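Local coordinates for protein ectoine dioxygenase (Sphingopyxis alaskensis, PDB 4MHR) that catalyses the iron- and 2-oxoglutarate-dependent hydroxylation of L-ectoine to 5-hydroxyectoine, an osmolyte that helps cells survive extreme osmotic stress, at residues A[60-69]-A[109-119]. Numbering follows the deposited sequence.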
# COMPACT_ATOMS: atom_id res chain seq x y z
N ILE A 60 -3.05 9.42 15.30
CA ILE A 60 -2.19 8.52 16.04
C ILE A 60 -0.77 9.03 16.29
O ILE A 60 -0.07 8.44 17.10
CB ILE A 60 -2.14 7.14 15.39
CG1 ILE A 60 -1.66 7.22 13.95
CG2 ILE A 60 -3.49 6.45 15.47
CD1 ILE A 60 -1.16 5.85 13.50
N PHE A 61 -0.30 9.99 15.48
CA PHE A 61 1.06 10.58 15.62
C PHE A 61 0.80 11.99 16.13
O PHE A 61 -0.17 12.63 15.73
CB PHE A 61 1.79 10.70 14.26
CG PHE A 61 2.15 9.36 13.65
CD1 PHE A 61 3.13 8.58 14.23
CD2 PHE A 61 1.45 8.87 12.55
CE1 PHE A 61 3.43 7.31 13.75
CE2 PHE A 61 1.79 7.62 12.01
CZ PHE A 61 2.75 6.84 12.62
N SER A 62 1.67 12.48 17.01
CA SER A 62 1.52 13.86 17.52
C SER A 62 1.89 14.86 16.45
O SER A 62 2.54 14.47 15.50
CB SER A 62 2.46 14.09 18.74
OG SER A 62 3.81 14.14 18.32
N ALA A 63 1.49 16.14 16.58
CA ALA A 63 1.94 17.19 15.65
C ALA A 63 3.47 17.26 15.47
O ALA A 63 3.94 17.43 14.35
CB ALA A 63 1.38 18.57 16.01
N ASP A 64 4.23 17.08 16.53
CA ASP A 64 5.71 17.09 16.42
C ASP A 64 6.19 15.90 15.57
O ASP A 64 7.02 16.04 14.72
CB ASP A 64 6.36 16.99 17.82
CG ASP A 64 6.28 18.31 18.63
OD1 ASP A 64 5.99 19.38 18.06
OD2 ASP A 64 6.47 18.27 19.86
N GLU A 65 5.64 14.72 15.82
CA GLU A 65 5.97 13.49 14.97
C GLU A 65 5.69 13.67 13.50
O GLU A 65 6.55 13.37 12.65
CB GLU A 65 5.23 12.27 15.51
CG GLU A 65 5.92 11.69 16.74
CD GLU A 65 5.16 10.55 17.36
OE1 GLU A 65 3.93 10.65 17.44
OE2 GLU A 65 5.78 9.58 17.79
N VAL A 66 4.52 14.23 13.20
CA VAL A 66 4.11 14.53 11.80
C VAL A 66 5.07 15.52 11.14
O VAL A 66 5.51 15.29 10.02
CB VAL A 66 2.63 15.02 11.71
CG1 VAL A 66 2.25 15.53 10.31
CG2 VAL A 66 1.67 13.94 12.12
N ALA A 67 5.35 16.64 11.81
CA ALA A 67 6.28 17.67 11.26
C ALA A 67 7.66 17.04 11.00
O ALA A 67 8.30 17.25 9.96
CB ALA A 67 6.37 18.88 12.21
N PHE A 68 8.07 16.17 11.89
CA PHE A 68 9.33 15.47 11.72
C PHE A 68 9.36 14.52 10.55
O PHE A 68 10.37 14.41 9.85
CB PHE A 68 9.57 14.67 12.99
CG PHE A 68 10.82 13.82 12.98
CD1 PHE A 68 12.08 14.42 13.00
CD2 PHE A 68 10.75 12.44 13.16
CE1 PHE A 68 13.25 13.66 13.09
CE2 PHE A 68 11.92 11.67 13.27
CZ PHE A 68 13.16 12.28 13.23
N LEU A 69 8.28 13.76 10.36
CA LEU A 69 8.19 12.91 9.15
C LEU A 69 8.16 13.78 7.90
O LEU A 69 8.75 13.42 6.89
CB LEU A 69 6.93 12.03 9.19
CG LEU A 69 6.83 10.98 10.33
CD1 LEU A 69 5.44 10.36 10.26
CD2 LEU A 69 7.93 9.94 10.16
N VAL A 109 14.74 7.34 9.63
CA VAL A 109 13.41 7.79 10.05
C VAL A 109 12.29 6.86 9.49
O VAL A 109 11.40 6.46 10.24
CB VAL A 109 13.17 9.22 9.54
CG1 VAL A 109 11.75 9.68 9.81
CG2 VAL A 109 14.16 10.21 10.17
N MET A 110 12.35 6.56 8.19
CA MET A 110 11.36 5.68 7.54
C MET A 110 11.47 4.24 7.98
O MET A 110 10.44 3.57 8.13
CB MET A 110 11.37 5.78 6.03
CG MET A 110 11.16 7.20 5.55
SD MET A 110 9.65 8.02 6.15
CE MET A 110 9.86 9.69 5.59
N ALA A 111 12.68 3.78 8.31
CA ALA A 111 12.83 2.46 8.99
C ALA A 111 12.12 2.45 10.33
O ALA A 111 11.41 1.49 10.69
CB ALA A 111 14.30 2.06 9.19
N ARG A 112 12.32 3.52 11.09
CA ARG A 112 11.72 3.65 12.40
C ARG A 112 10.18 3.81 12.31
O ARG A 112 9.47 3.28 13.15
CB ARG A 112 12.32 4.85 13.13
CG ARG A 112 11.86 5.08 14.56
CD ARG A 112 11.91 3.84 15.48
NE ARG A 112 11.31 4.21 16.76
CZ ARG A 112 10.00 4.27 17.01
NH1 ARG A 112 9.09 3.96 16.06
NH2 ARG A 112 9.57 4.64 18.21
N LEU A 113 9.70 4.60 11.34
CA LEU A 113 8.24 4.65 11.07
C LEU A 113 7.70 3.22 10.80
O LEU A 113 6.75 2.79 11.44
CB LEU A 113 7.93 5.60 9.93
CG LEU A 113 6.48 5.67 9.45
CD1 LEU A 113 5.62 6.26 10.53
CD2 LEU A 113 6.41 6.53 8.23
N ALA A 114 8.37 2.47 9.94
CA ALA A 114 7.86 1.21 9.52
C ALA A 114 7.75 0.28 10.70
O ALA A 114 6.80 -0.54 10.76
CB ALA A 114 8.74 0.61 8.45
N ALA A 115 8.71 0.41 11.63
CA ALA A 115 8.79 -0.50 12.80
C ALA A 115 7.90 -0.06 13.92
O ALA A 115 7.75 -0.75 14.93
CB ALA A 115 10.28 -0.62 13.33
N ASP A 116 7.34 1.12 13.83
CA ASP A 116 6.62 1.63 14.97
C ASP A 116 5.37 0.77 15.30
O ASP A 116 4.60 0.36 14.42
CB ASP A 116 6.20 3.06 14.68
CG ASP A 116 5.66 3.75 15.89
OD1 ASP A 116 6.49 4.42 16.54
OD2 ASP A 116 4.42 3.68 16.17
N ALA A 117 5.20 0.50 16.57
CA ALA A 117 4.12 -0.33 17.07
C ALA A 117 2.71 0.14 16.61
O ALA A 117 1.84 -0.68 16.36
CB ALA A 117 4.16 -0.33 18.58
N ARG A 118 2.52 1.43 16.46
CA ARG A 118 1.23 1.93 16.06
C ARG A 118 0.91 1.45 14.63
O ARG A 118 -0.26 1.42 14.31
CB ARG A 118 1.15 3.45 16.11
CG ARG A 118 1.10 4.04 17.50
CD ARG A 118 1.43 5.53 17.49
NE ARG A 118 2.86 5.73 17.33
CZ ARG A 118 3.49 6.89 17.50
NH1 ARG A 118 2.82 8.00 17.83
NH2 ARG A 118 4.79 6.91 17.35
N LEU A 119 1.93 1.13 13.81
CA LEU A 119 1.74 0.56 12.50
C LEU A 119 1.92 -0.96 12.54
O LEU A 119 0.99 -1.75 12.20
CB LEU A 119 2.64 1.24 11.45
CG LEU A 119 2.48 2.75 11.37
CD1 LEU A 119 3.28 3.29 10.21
CD2 LEU A 119 0.98 3.16 11.21
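Arg118 meets Glu65 end-on in a salt bridge that joins two helical elements packed against the cupin-fold core of this PhyH-family dioxygenase. Arg118 NH2 donates to Glu65 OE2 at 2.9 Å. Arg118 NH1 is shared between Glu65 OE1 and, at 3.0 Å, Ile60 O. Phe61 CD1 lies over one face of the guanidinium, offset toward its rim, the two planes 54° apart. Arginine suits this place because its five N-H groups serve several acceptors while one flat face still takes a ring carbon. At the ring's far end, Phe61 CZ touches Leu113 CD1 at 3.6 Å; forked Leu69 sends CD1 to Leu113 CD1 and CD2 to Val109 CG1, apolar branches suiting a buried seam. Phe61 and Leu119 also touch Val244 of the central sheet.

The second shell fixes both charges. In a capping box starting helix 63-78, the short hydroxyl Ser62 OG accepts from Glu65 N, and Glu65 OE1 from Ser62 N, holding the carboxylate for Arg118; Glu65 OE2 also accepts from Leu308 N. Asp116, short enough to cap Arg118 N, takes its guanidinium side-on and binds Arg112 too. A leucine in place of Arg118 would probably leave Glu65 without its charged partner across the contact. Bent at chi3 (-76°), the Arg118 chain brings NE to 2.8 Å from Asp116 OD2.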